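Local coordinates for gentamicin resistance protein (Enterococcus gallinarum, PDB 6CTZ) that probably transfers the gamma-phosphate of a guanine nucleotide to the 2''-hydroxyl of aminoglycosides such as kanamycin and gentamicin, making its host resistant to these antibiotics, at residues T169-S174 / F261-Q266; N140-I145 / V180-T185; V267-E272 / Q279-E284; C234-T239 / T253-V258. The protein carries 2 engineered substitutions. All coordinates share one frame; numbering follows the deposited sequence.

Contact 1: residues T169-S174 / F261-Q266; sequences TLRFQS and FVTFDQ. With KAN (kanamycin a), chain E.
One face of the Phe-172 ring is covered by Phe-264, whose CE1 stands 3.5 Å above the plane and off toward the rim. With centroids 4.6 Å apart and planes only 16° from parallel, the pair is an offset stack, the two side chains entering from opposing helices and running in opposite senses. At its own edge, near the plane, the Phe-264 ring has the backbone Arg-171 O, 3.7 Å from Phe-264 CZ. The second flat group is the Arg-171 guanidinium, gripped side-on: NE and NH2 both donate to Thr-263 OG1, each at 3.0 Å and with the oxygen close to the guanidinium plane. An N-H...O angle of 146° at NE, and a similar one at NH2, shows that sharing one acceptor bends both bonds. Arg-171 reaches this position through a chain folded at chi2 and chi3. Thr-263 OG1 is also hydrogen-bonded to Asp-292 of helix 279-296, and Arg-171 NH2 to Ser-259, which makes a buried polar node beside the aromatic stack. On the next turn, Gln-266 NE2 donates to kanamycin O7 at 2.9 Å, while Asp-265 OD2 lies 3.0 Å from kanamycin O6. The axes of 169-174 and 261-266 approach to 10.1 Å, with their directions at 131°, a helix-helix packing in the helical lobe of this aminoglycoside kinase that involves helix 251-276, which supplies Asp-265 and Gln-266 to the kanamycin pocket.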
# COMPACT_ATOMS: atom_id res chain seq x y z
N THR A 169 -16.16 1.92 18.64
CA THR A 169 -17.41 1.23 18.33
C THR A 169 -18.30 2.07 17.42
O THR A 169 -18.92 1.55 16.49
CB THR A 169 -18.14 0.90 19.63
OG1 THR A 169 -17.32 0.03 20.42
CG2 THR A 169 -19.47 0.22 19.34
N LEU A 170 -18.34 3.38 17.67
CA LEU A 170 -19.09 4.30 16.81
C LEU A 170 -18.58 4.25 15.38
O LEU A 170 -19.37 4.20 14.43
CB LEU A 170 -18.98 5.72 17.36
CG LEU A 170 -19.52 6.84 16.47
CD1 LEU A 170 -21.02 6.72 16.25
CD2 LEU A 170 -19.15 8.19 17.05
N ARG A 171 -17.25 4.27 15.21
CA ARG A 171 -16.68 4.26 13.87
C ARG A 171 -16.98 2.95 13.15
O ARG A 171 -17.37 2.96 11.98
CB ARG A 171 -15.17 4.52 13.94
CG ARG A 171 -14.80 5.85 14.59
CD ARG A 171 -15.16 7.02 13.69
NE ARG A 171 -14.16 7.22 12.63
CZ ARG A 171 -14.23 8.19 11.72
NH1 ARG A 171 -15.26 9.03 11.69
NH2 ARG A 171 -13.27 8.31 10.81
N PHE A 172 -16.80 1.82 13.83
CA PHE A 172 -17.15 0.54 13.22
C PHE A 172 -18.63 0.49 12.86
O PHE A 172 -18.98 0.06 11.75
CB PHE A 172 -16.77 -0.61 14.16
CG PHE A 172 -15.32 -1.01 14.08
CD1 PHE A 172 -14.83 -1.71 12.99
CD2 PHE A 172 -14.46 -0.71 15.13
CE1 PHE A 172 -13.49 -2.09 12.94
CE2 PHE A 172 -13.13 -1.09 15.08
CZ PHE A 172 -12.64 -1.78 13.98
N GLN A 173 -19.50 0.92 13.77
CA GLN A 173 -20.93 0.87 13.47
C GLN A 173 -21.30 1.84 12.35
O GLN A 173 -22.16 1.52 11.52
CB GLN A 173 -21.75 1.11 14.73
CG GLN A 173 -21.67 -0.04 15.73
CD GLN A 173 -21.75 -1.40 15.06
OE1 GLN A 173 -20.75 -2.11 14.93
NE2 GLN A 173 -22.95 -1.76 14.61
N SER A 174 -20.68 3.02 12.30
CA SER A 174 -20.98 3.96 11.23
C SER A 174 -20.65 3.38 9.87
O SER A 174 -21.37 3.61 8.89
CB SER A 174 -20.25 5.28 11.47
OG SER A 174 -20.81 5.98 12.57
N PHE A 261 -11.98 4.19 6.90
CA PHE A 261 -10.86 3.30 6.59
C PHE A 261 -9.60 3.73 7.33
O PHE A 261 -8.81 2.89 7.75
CB PHE A 261 -10.57 3.30 5.08
CG PHE A 261 -11.65 2.68 4.23
CD1 PHE A 261 -12.54 1.76 4.75
CD2 PHE A 261 -11.75 3.02 2.89
CE1 PHE A 261 -13.53 1.20 3.94
CE2 PHE A 261 -12.72 2.47 2.09
CZ PHE A 261 -13.61 1.56 2.61
N VAL A 262 -9.36 5.05 7.45
CA VAL A 262 -8.18 5.51 8.18
C VAL A 262 -8.24 5.09 9.64
O VAL A 262 -7.23 4.65 10.21
CB VAL A 262 -7.98 7.03 8.02
CG1 VAL A 262 -6.87 7.53 8.94
CG2 VAL A 262 -7.64 7.39 6.59
N THR A 263 -9.41 5.23 10.28
CA THR A 263 -9.57 4.73 11.65
C THR A 263 -9.22 3.25 11.72
O THR A 263 -8.48 2.82 12.61
CB THR A 263 -11.01 4.95 12.14
OG1 THR A 263 -11.33 6.35 12.11
CG2 THR A 263 -11.17 4.41 13.58
N PHE A 264 -9.76 2.46 10.79
CA PHE A 264 -9.51 1.02 10.84
C PHE A 264 -8.04 0.72 10.59
O PHE A 264 -7.50 -0.23 11.17
CB PHE A 264 -10.41 0.30 9.83
CG PHE A 264 -11.88 0.62 10.00
CD1 PHE A 264 -12.40 0.97 11.24
CD2 PHE A 264 -12.73 0.59 8.91
CE1 PHE A 264 -13.75 1.28 11.38
CE2 PHE A 264 -14.07 0.91 9.04
CZ PHE A 264 -14.58 1.24 10.28
N ASP A 265 -7.37 1.53 9.76
CA ASP A 265 -5.93 1.37 9.58
C ASP A 265 -5.17 1.59 10.88
O ASP A 265 -4.22 0.86 11.19
CB ASP A 265 -5.42 2.31 8.49
CG ASP A 265 -3.93 2.18 8.27
OD1 ASP A 265 -3.49 1.08 7.88
OD2 ASP A 265 -3.20 3.16 8.50
N GLN A 266 -5.58 2.57 11.68
CA GLN A 266 -4.92 2.83 12.95
C GLN A 266 -5.11 1.63 13.88
O GLN A 266 -4.19 1.25 14.53
CB GLN A 266 -5.38 4.13 13.57
CG GLN A 266 -5.13 5.38 12.77
CD GLN A 266 -3.72 5.53 12.24
OE1 GLN A 266 -3.21 4.66 11.62
NE2 GLN A 266 -3.13 6.60 12.46
C1 KAN E . 1.29 3.58 9.89
C2 KAN E . 0.31 4.29 10.83
C3 KAN E . 0.59 5.77 10.83
C4 KAN E . 2.03 5.97 11.28
C5 KAN E . 3.00 5.23 10.36
C6 KAN E . 4.44 5.34 10.85
C7 KAN E . 1.32 2.28 4.75
C8 KAN E . 1.66 1.35 5.92
C9 KAN E . 1.13 1.95 7.23
C10 KAN E . 1.67 3.36 7.47
C11 KAN E . 1.38 4.25 6.26
C12 KAN E . 1.94 3.65 4.97
C13 KAN E . 1.56 -1.05 6.27
C14 KAN E . 1.49 -2.26 5.36
C15 KAN E . 0.03 -2.52 4.99
C16 KAN E . -0.79 -2.69 6.27
C17 KAN E . -0.59 -1.49 7.17
C18 KAN E . -1.30 -1.72 8.50
N1 KAN E . 5.28 4.57 9.95
N2 KAN E . 1.94 5.59 6.44
N3 KAN E . 1.81 1.69 3.50
N4 KAN E . -0.14 -3.69 4.15
O5 KAN E . 2.66 3.84 10.20
O6 KAN E . -1.02 4.04 10.38
O7 KAN E . -0.29 6.46 11.72
O8 KAN E . 2.34 7.36 11.27
O9 KAN E . 0.99 4.00 8.55
O10 KAN E . 1.55 1.12 8.32
O11 KAN E . 1.03 0.10 5.61
O12 KAN E . 0.79 -1.31 7.44
O13 KAN E . 2.31 -2.00 4.21
O14 KAN E . -2.20 -2.79 5.99
O15 KAN E . -1.11 -0.58 9.34

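Contact 2: residues N140-I145 / V180-T185; sequences NLKNKI and VYTRYT
Tyr-184 points its hydroxyl at the first turn of helix 141-155, where Leu-141 N donates to Tyr-184 OH at 3.0 Å. The N-H...O angle of 172° makes the bond nearly straight, and Leu-141 N lies at the edge of the ring, close to its plane. The same hydroxyl has a weak hydrogen bond to Thr-139 O. The ring is therefore presented by its hydroxyl end, with Leu-141 CB alongside at 4.1 Å from Tyr-184 CE2 and Asn-140 CA 3.6 Å from Tyr-184 OH. A chi1 of 60° sets CG of Tyr-184 between its own backbone N and carbonyl carbon and directs the ring across to the helix start. Asn-140 is the N-cap: its OD1 accepts from Asn-143 N at 3.1 Å, the donor standing 47° out of the amide plane. Side-chain oxygens of two residues thus take up first-turn N-H groups, OD1 that of Asn-143 and the phenol that of Leu-141.

Lys-142 and Thr-182 meet at a slant. The lysine chain is extended throughout, from CG opposite the backbone N to NZ, and its CD passes 4.0 Å from Thr-182 CB. One water bridges their polar ends, accepting from Lys-142 NZ at 2.9 Å and lying 2.8 Å from Thr-182 OG1.

In the fold, the contact joins the beginning of helix 141-155 to the end of helix 179-182 and the connection toward strand 187-189. Leu-141 also packs on Phe-261 of helix 251-276, and Lys-142 touches Met-176 of helix 162-176.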
# COMPACT_ATOMS: atom_id res chain seq x y z
N ASN A 140 -13.68 -9.28 0.18
CA ASN A 140 -14.89 -8.59 0.59
C ASN A 140 -14.56 -7.67 1.76
O ASN A 140 -14.31 -8.14 2.88
CB ASN A 140 -15.95 -9.62 1.00
CG ASN A 140 -17.28 -8.99 1.34
OD1 ASN A 140 -17.36 -7.99 2.05
ND2 ASN A 140 -18.36 -9.58 0.83
N LEU A 141 -14.56 -6.36 1.51
CA LEU A 141 -14.06 -5.42 2.51
C LEU A 141 -14.98 -5.34 3.72
O LEU A 141 -14.50 -5.16 4.85
CB LEU A 141 -13.84 -4.05 1.87
CG LEU A 141 -13.13 -3.02 2.73
CD1 LEU A 141 -11.87 -3.62 3.34
CD2 LEU A 141 -12.80 -1.78 1.90
N LYS A 142 -16.29 -5.47 3.52
CA LYS A 142 -17.21 -5.45 4.65
C LYS A 142 -16.90 -6.59 5.62
O LYS A 142 -16.85 -6.38 6.84
CB LYS A 142 -18.65 -5.57 4.15
CG LYS A 142 -19.68 -5.46 5.25
CD LYS A 142 -21.09 -5.69 4.72
CE LYS A 142 -22.13 -5.52 5.82
NZ LYS A 142 -23.52 -5.66 5.30
N ASN A 143 -16.65 -7.78 5.10
CA ASN A 143 -16.34 -8.92 5.96
C ASN A 143 -14.98 -8.77 6.64
O ASN A 143 -14.80 -9.18 7.79
CB ASN A 143 -16.40 -10.21 5.15
CG ASN A 143 -16.00 -11.42 5.96
OD1 ASN A 143 -16.74 -11.88 6.83
ND2 ASN A 143 -14.81 -11.95 5.68
N LYS A 144 -14.00 -8.17 5.94
CA LYS A 144 -12.70 -7.94 6.55
C LYS A 144 -12.81 -7.00 7.74
O LYS A 144 -12.17 -7.21 8.78
CB LYS A 144 -11.74 -7.38 5.50
CG LYS A 144 -10.31 -7.16 5.99
CD LYS A 144 -9.41 -6.74 4.84
CE LYS A 144 -7.95 -6.65 5.28
NZ LYS A 144 -7.04 -6.36 4.14
N ILE A 145 -13.62 -5.95 7.62
CA ILE A 145 -13.79 -5.00 8.72
C ILE A 145 -14.58 -5.63 9.86
O ILE A 145 -14.33 -5.33 11.03
CB ILE A 145 -14.38 -3.69 8.17
CG1 ILE A 145 -13.35 -3.00 7.28
CG2 ILE A 145 -14.86 -2.78 9.31
CD1 ILE A 145 -13.91 -1.93 6.35
N VAL A 180 -24.39 2.91 1.99
CA VAL A 180 -23.66 3.89 1.19
C VAL A 180 -22.16 3.65 1.29
O VAL A 180 -21.41 3.99 0.36
CB VAL A 180 -24.08 5.33 1.57
CG1 VAL A 180 -23.57 5.69 2.96
CG2 VAL A 180 -23.60 6.32 0.53
N TYR A 181 -21.69 3.05 2.38
CA TYR A 181 -20.28 2.72 2.55
C TYR A 181 -19.97 1.27 2.22
O TYR A 181 -18.90 0.99 1.67
CB TYR A 181 -19.81 2.99 3.99
CG TYR A 181 -20.03 4.40 4.46
CD1 TYR A 181 -19.83 5.49 3.61
CD2 TYR A 181 -20.46 4.64 5.76
CE1 TYR A 181 -20.05 6.79 4.05
CE2 TYR A 181 -20.69 5.93 6.20
CZ TYR A 181 -20.48 7.00 5.35
OH TYR A 181 -20.70 8.28 5.79
N THR A 182 -20.86 0.33 2.55
CA THR A 182 -20.51 -1.08 2.49
C THR A 182 -20.74 -1.71 1.12
O THR A 182 -20.13 -2.74 0.82
CB THR A 182 -21.27 -1.89 3.55
OG1 THR A 182 -22.67 -1.80 3.30
CG2 THR A 182 -20.96 -1.38 4.95
N ARG A 183 -21.59 -1.12 0.28
CA ARG A 183 -21.85 -1.66 -1.05
C ARG A 183 -20.94 -0.98 -2.06
O ARG A 183 -20.80 0.24 -2.07
CB ARG A 183 -23.32 -1.48 -1.43
CG ARG A 183 -24.28 -2.22 -0.50
CD ARG A 183 -25.71 -2.19 -1.03
NE ARG A 183 -25.81 -2.81 -2.35
CZ ARG A 183 -26.12 -4.09 -2.55
NH1 ARG A 183 -26.38 -4.89 -1.53
NH2 ARG A 183 -26.19 -4.56 -3.79
N TYR A 184 -20.31 -1.78 -2.92
CA TYR A 184 -19.41 -1.24 -3.92
C TYR A 184 -19.32 -2.22 -5.09
O TYR A 184 -19.69 -3.39 -4.97
CB TYR A 184 -18.01 -0.96 -3.34
CG TYR A 184 -17.31 -2.18 -2.76
CD1 TYR A 184 -16.52 -2.99 -3.56
CD2 TYR A 184 -17.45 -2.51 -1.42
CE1 TYR A 184 -15.88 -4.10 -3.05
CE2 TYR A 184 -16.81 -3.63 -0.89
CZ TYR A 184 -16.03 -4.42 -1.71
OH TYR A 184 -15.39 -5.53 -1.20
N THR A 185 -18.84 -1.71 -6.22
CA THR A 185 -18.46 -2.59 -7.33
C THR A 185 -16.98 -2.90 -7.20
O THR A 185 -16.16 -1.98 -7.19
CB THR A 185 -18.74 -1.93 -8.67
OG1 THR A 185 -20.13 -1.62 -8.77
CG2 THR A 185 -18.36 -2.86 -9.82
O HOH W 1 -23.72 -4.36 2.67

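Contact 3: residues V267-E272 / Q279-E284; sequences VSYLLE and QDWISE. With KAN (kanamycin a), chain E.
The kanamycin pocket has one of its walls here, where Tyr-269 is layered between the antibiotic and Trp-281. Kanamycin C2 stands 3.8 Å above the centre of one face of the tyrosine ring; Trp-281 NE1 stands 3.3 Å above the centre of the opposite face. The two aromatic groups meet obliquely, the five-membered ring of the indole inclined at 47° to the tyrosine plane. On the sugar side, Tyr-269 CE1 comes within 3.4 Å of kanamycin O5. Glu-284 approaches the hydroxyl end at the ring edge, with its carboxylate plane perpendicular to the ring and OE1 3.0 Å from Tyr-269 OH.

These residues sit on an antiparallel helical hairpin formed by helices 251-276 and 279-296. Segments 267-272 and 279-284 run at 162°, their axes approaching to 8.5 Å, close enough for side chains to reach the opposing backbone. Leu-270 CD1 lies 3.5 Å from Ile-282 O. With CG of Trp-281 trans to its backbone N (chi1 -169°), the indole extends across the hairpin, and Glu-272 CB meets Trp-281 CZ2 at 3.5 Å. Beyond this segment, Leu-288 of helix 279-296 also touches Tyr-269 and lines the same pocket.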
# COMPACT_ATOMS: atom_id res chain seq x y z
N VAL A 267 -6.27 1.01 13.90
CA VAL A 267 -6.52 -0.19 14.68
C VAL A 267 -5.62 -1.30 14.19
O VAL A 267 -5.01 -1.97 14.98
CB VAL A 267 -7.99 -0.64 14.53
CG1 VAL A 267 -8.23 -2.04 15.01
CG2 VAL A 267 -8.87 0.33 15.22
N SER A 268 -5.52 -1.48 12.89
CA SER A 268 -4.70 -2.49 12.31
C SER A 268 -3.23 -2.31 12.67
O SER A 268 -2.56 -3.26 12.92
CB SER A 268 -4.82 -2.49 10.80
OG SER A 268 -6.04 -2.99 10.38
N TYR A 269 -2.78 -1.09 12.68
CA TYR A 269 -1.40 -0.79 13.03
C TYR A 269 -1.11 -1.18 14.48
O TYR A 269 -0.07 -1.79 14.77
CB TYR A 269 -1.15 0.70 12.82
CG TYR A 269 0.29 1.13 13.02
CD1 TYR A 269 1.28 0.74 12.13
CD2 TYR A 269 0.64 1.95 14.08
CE1 TYR A 269 2.59 1.14 12.30
CE2 TYR A 269 1.95 2.36 14.26
CZ TYR A 269 2.92 1.95 13.37
OH TYR A 269 4.23 2.35 13.55
N LEU A 270 -2.03 -0.86 15.39
CA LEU A 270 -1.88 -1.29 16.78
C LEU A 270 -1.87 -2.81 16.89
O LEU A 270 -1.08 -3.38 17.64
CB LEU A 270 -2.98 -0.68 17.63
CG LEU A 270 -3.01 -1.13 19.09
CD1 LEU A 270 -1.66 -0.87 19.75
CD2 LEU A 270 -4.12 -0.41 19.82
N LEU A 271 -2.76 -3.49 16.15
CA LEU A 271 -2.80 -4.95 16.22
C LEU A 271 -1.49 -5.57 15.78
O LEU A 271 -1.06 -6.60 16.32
CB LEU A 271 -3.96 -5.48 15.38
CG LEU A 271 -5.32 -5.45 16.08
CD1 LEU A 271 -6.41 -5.77 15.09
CD2 LEU A 271 -5.33 -6.44 17.23
N GLU A 272 -0.83 -4.97 14.78
CA GLU A 272 0.48 -5.45 14.36
C GLU A 272 1.51 -5.30 15.48
O GLU A 272 2.35 -6.18 15.69
CB GLU A 272 0.94 -4.71 13.11
CG GLU A 272 0.14 -5.03 11.86
CD GLU A 272 0.55 -6.33 11.21
OE1 GLU A 272 -0.19 -6.79 10.31
OE2 GLU A 272 1.60 -6.90 11.58
N GLN A 279 6.48 -3.01 22.85
CA GLN A 279 5.84 -2.05 23.75
C GLN A 279 5.88 -0.63 23.19
O GLN A 279 4.91 0.13 23.35
CB GLN A 279 6.47 -2.12 25.14
CG GLN A 279 5.75 -1.28 26.19
CD GLN A 279 4.30 -1.70 26.40
OE1 GLN A 279 4.03 -2.78 26.94
NE2 GLN A 279 3.37 -0.86 25.97
N ASP A 280 6.99 -0.25 22.55
CA ASP A 280 7.05 1.07 21.91
C ASP A 280 6.01 1.20 20.82
O ASP A 280 5.32 2.23 20.72
CB ASP A 280 8.45 1.30 21.32
CG ASP A 280 9.52 1.44 22.38
OD1 ASP A 280 9.21 1.88 23.51
OD2 ASP A 280 10.69 1.12 22.08
N TRP A 281 5.88 0.17 19.98
CA TRP A 281 4.87 0.17 18.92
C TRP A 281 3.47 0.21 19.50
O TRP A 281 2.61 0.97 19.03
CB TRP A 281 5.07 -1.09 18.08
CG TRP A 281 4.33 -1.19 16.79
CD1 TRP A 281 3.24 -0.47 16.39
CD2 TRP A 281 4.64 -2.08 15.71
NE1 TRP A 281 2.85 -0.86 15.13
CE2 TRP A 281 3.70 -1.85 14.70
CE3 TRP A 281 5.62 -3.06 15.52
CZ2 TRP A 281 3.71 -2.56 13.50
CZ3 TRP A 281 5.64 -3.76 14.33
CH2 TRP A 281 4.69 -3.50 13.33
N ILE A 282 3.22 -0.59 20.54
CA ILE A 282 1.91 -0.59 21.20
C ILE A 282 1.57 0.80 21.71
O ILE A 282 0.48 1.33 21.46
CB ILE A 282 1.88 -1.65 22.32
CG1 ILE A 282 1.87 -3.06 21.73
CG2 ILE A 282 0.66 -1.44 23.22
CD1 ILE A 282 2.25 -4.13 22.73
N SER A 283 2.51 1.42 22.43
CA SER A 283 2.28 2.76 22.95
C SER A 283 2.06 3.76 21.82
O SER A 283 1.16 4.61 21.90
CB SER A 283 3.44 3.19 23.85
OG SER A 283 3.53 2.34 24.98
N GLU A 284 2.85 3.66 20.75
CA GLU A 284 2.66 4.53 19.60
C GLU A 284 1.27 4.34 18.98
O GLU A 284 0.60 5.31 18.64
CB GLU A 284 3.74 4.27 18.55
CG GLU A 284 3.59 5.11 17.28
CD GLU A 284 4.43 4.59 16.12
OE1 GLU A 284 4.98 3.48 16.23
OE2 GLU A 284 4.53 5.29 15.09
C1 KAN E . 1.29 3.58 9.89
C2 KAN E . 0.31 4.29 10.83
C3 KAN E . 0.59 5.77 10.83
C4 KAN E . 2.03 5.97 11.28
C5 KAN E . 3.00 5.23 10.36
C6 KAN E . 4.44 5.34 10.85
C7 KAN E . 1.32 2.28 4.75
C8 KAN E . 1.66 1.35 5.92
C9 KAN E . 1.13 1.95 7.23
C10 KAN E . 1.67 3.36 7.47
C11 KAN E . 1.38 4.25 6.26
C12 KAN E . 1.94 3.65 4.97
C13 KAN E . 1.56 -1.05 6.27
C14 KAN E . 1.49 -2.26 5.36
C15 KAN E . 0.03 -2.52 4.99
C16 KAN E . -0.79 -2.69 6.27
C17 KAN E . -0.59 -1.49 7.17
C18 KAN E . -1.30 -1.72 8.50
N1 KAN E . 5.28 4.57 9.95
N2 KAN E . 1.94 5.59 6.44
N3 KAN E . 1.81 1.69 3.50
N4 KAN E . -0.14 -3.69 4.15
O5 KAN E . 2.66 3.84 10.20
O6 KAN E . -1.02 4.04 10.38
O7 KAN E . -0.29 6.46 11.72
O8 KAN E . 2.34 7.36 11.27
O9 KAN E . 0.99 4.00 8.55
O10 KAN E . 1.55 1.12 8.32
O11 KAN E . 1.03 0.10 5.61
O12 KAN E . 0.79 -1.31 7.44
O13 KAN E . 2.31 -2.00 4.21
O14 KAN E . -2.20 -2.79 5.99
O15 KAN E . -1.11 -0.58 9.34

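Contact 4: residues C234-T239 / T253-V258; sequences CGELFT and TLIRKV. Engineered in segment 253-258: Leu-254 (natural residue His).
Ile-255 reaches from near the start of helix 251-276 toward the first turn of helix 236-246, packing the two together in the helical lobe. Its CB points at the opposing segment and divides into two arms. The shorter arm, CG2, ends beside the carboxylate of Glu-236, 3.9 Å from OE2 and 4.0 Å from CD. The longer arm passes through CG1, placed opposite the carbonyl carbon by a chi1 of -75°, and turns again at chi2 (-72°). Its tip, CD1, lies 4.0 Å from Thr-239 CG2 and 4.2 Å from Glu-236 CG. The isoleucine touches side chains three residues apart on the facing helix, and Leu-231 of helix 228-234 packs against both.

Both have polar partners within residues 235-240. Thr-239 OG1 donates to Gly-235 O at 2.8 Å, with the hydroxyl 42° out of the carbonyl plane; Thr-239 N bonds the same oxygen. This leaves the methyl CG2 facing Ile-255. Glu-236 OE2 forms a salt bridge with Arg-240, one turn on.

No hydrogen bond crosses between the segments, which bury 140 Å² in all. Methyl and methylene groups meet, with the Glu-236 carboxylate against Ile-255 CG2; its pairing with Arg-240 probably lessens the cost of charge there.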
# COMPACT_ATOMS: atom_id res chain seq x y z
N CYS A 234 -0.95 12.03 2.60
CA CYS A 234 -0.86 13.20 1.73
C CYS A 234 -1.81 14.32 2.13
O CYS A 234 -1.61 15.45 1.69
CB CYS A 234 -1.10 12.80 0.27
SG CYS A 234 0.02 11.51 -0.32
N GLY A 235 -2.82 14.03 2.94
CA GLY A 235 -3.70 15.06 3.44
C GLY A 235 -5.00 15.16 2.65
O GLY A 235 -5.10 14.72 1.50
N GLU A 236 -6.00 15.78 3.29
CA GLU A 236 -7.33 15.84 2.71
C GLU A 236 -7.38 16.71 1.45
O GLU A 236 -8.08 16.37 0.49
CB GLU A 236 -8.33 16.35 3.75
CG GLU A 236 -9.74 16.43 3.20
CD GLU A 236 -10.78 16.79 4.24
OE1 GLU A 236 -10.50 16.69 5.46
OE2 GLU A 236 -11.89 17.18 3.83
N LEU A 237 -6.66 17.83 1.44
CA LEU A 237 -6.71 18.71 0.28
C LEU A 237 -6.21 18.00 -0.97
O LEU A 237 -6.86 18.04 -2.02
CB LEU A 237 -5.93 20.00 0.55
CG LEU A 237 -6.69 21.03 1.38
CD1 LEU A 237 -5.77 22.20 1.70
CD2 LEU A 237 -7.92 21.52 0.64
N PHE A 238 -5.06 17.33 -0.86
CA PHE A 238 -4.53 16.59 -2.00
C PHE A 238 -5.46 15.46 -2.40
O PHE A 238 -5.71 15.22 -3.59
CB PHE A 238 -3.14 16.05 -1.69
CG PHE A 238 -2.54 15.28 -2.82
CD1 PHE A 238 -1.93 15.94 -3.87
CD2 PHE A 238 -2.62 13.89 -2.84
CE1 PHE A 238 -1.38 15.23 -4.92
CE2 PHE A 238 -2.08 13.18 -3.89
CZ PHE A 238 -1.46 13.86 -4.93
N THR A 239 -5.99 14.73 -1.41
CA THR A 239 -6.89 13.63 -1.70
C THR A 239 -8.11 14.11 -2.47
O THR A 239 -8.54 13.46 -3.43
CB THR A 239 -7.28 12.93 -0.40
OG1 THR A 239 -6.11 12.40 0.22
CG2 THR A 239 -8.25 11.80 -0.65
N THR A 253 -19.17 12.91 1.53
CA THR A 253 -19.48 11.54 1.93
C THR A 253 -18.31 10.61 1.67
O THR A 253 -17.98 9.76 2.51
CB THR A 253 -20.74 11.06 1.20
OG1 THR A 253 -21.83 11.92 1.53
CG2 THR A 253 -21.08 9.64 1.59
N LEU A 254 -17.66 10.75 0.51
CA LEU A 254 -16.54 9.87 0.18
C LEU A 254 -15.38 10.08 1.15
O LEU A 254 -14.73 9.11 1.57
CB LEU A 254 -16.11 10.09 -1.27
CG LEU A 254 -14.94 9.22 -1.76
CD1 LEU A 254 -15.18 7.73 -1.58
CD2 LEU A 254 -14.66 9.54 -3.21
N ILE A 255 -15.09 11.34 1.52
CA ILE A 255 -14.03 11.59 2.49
C ILE A 255 -14.37 10.97 3.84
O ILE A 255 -13.51 10.40 4.51
CB ILE A 255 -13.73 13.10 2.60
CG1 ILE A 255 -12.95 13.58 1.38
CG2 ILE A 255 -13.01 13.43 3.91
CD1 ILE A 255 -11.49 13.11 1.33
N ARG A 256 -15.64 11.06 4.25
CA ARG A 256 -16.05 10.39 5.48
C ARG A 256 -15.79 8.89 5.40
O ARG A 256 -15.22 8.29 6.32
CB ARG A 256 -17.52 10.67 5.79
CG ARG A 256 -18.03 9.87 6.98
CD ARG A 256 -17.28 10.17 8.27
NE ARG A 256 -17.31 11.59 8.62
CZ ARG A 256 -18.27 12.18 9.32
NH1 ARG A 256 -19.31 11.47 9.77
NH2 ARG A 256 -18.20 13.47 9.57
N LYS A 257 -16.19 8.26 4.28
CA LYS A 257 -15.93 6.84 4.10
C LYS A 257 -14.45 6.52 4.21
O LYS A 257 -14.05 5.59 4.92
CB LYS A 257 -16.45 6.40 2.74
CG LYS A 257 -16.30 4.91 2.49
CD LYS A 257 -16.76 4.53 1.10
CE LYS A 257 -16.47 3.07 0.81
NZ LYS A 257 -16.91 2.67 -0.56
N VAL A 258 -13.61 7.29 3.51
CA VAL A 258 -12.18 7.01 3.56
C VAL A 258 -11.63 7.27 4.96
O VAL A 258 -10.74 6.55 5.43
CB VAL A 258 -11.43 7.81 2.48
CG1 VAL A 258 -9.93 7.53 2.54
CG2 VAL A 258 -11.94 7.44 1.11

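Overall arrangement
From the N terminus, the chain first enters contact 2 at 140-145, passes 169-174 of contact 1, and closes contact 2 at 180-185. Contact 1 closes only at 261-266, so the two loops cross; they also touch, as where Phe-172 and Phe-264 meet Ile-145. Contact 4, between 234-239 and 253-258, opens and closes inside the loop of contact 1. It touches contact 2 through Tyr-181, against Thr-253, Arg-256 and Lys-257. Contact 3 follows in series, its segment 267-272 adjoining contact 1. Helix 251-276 serves contacts 4, 1 and 3 in turn, linking helices 236-246, 162-176 and 279-296, and kanamycin touches contacts 1 and 3.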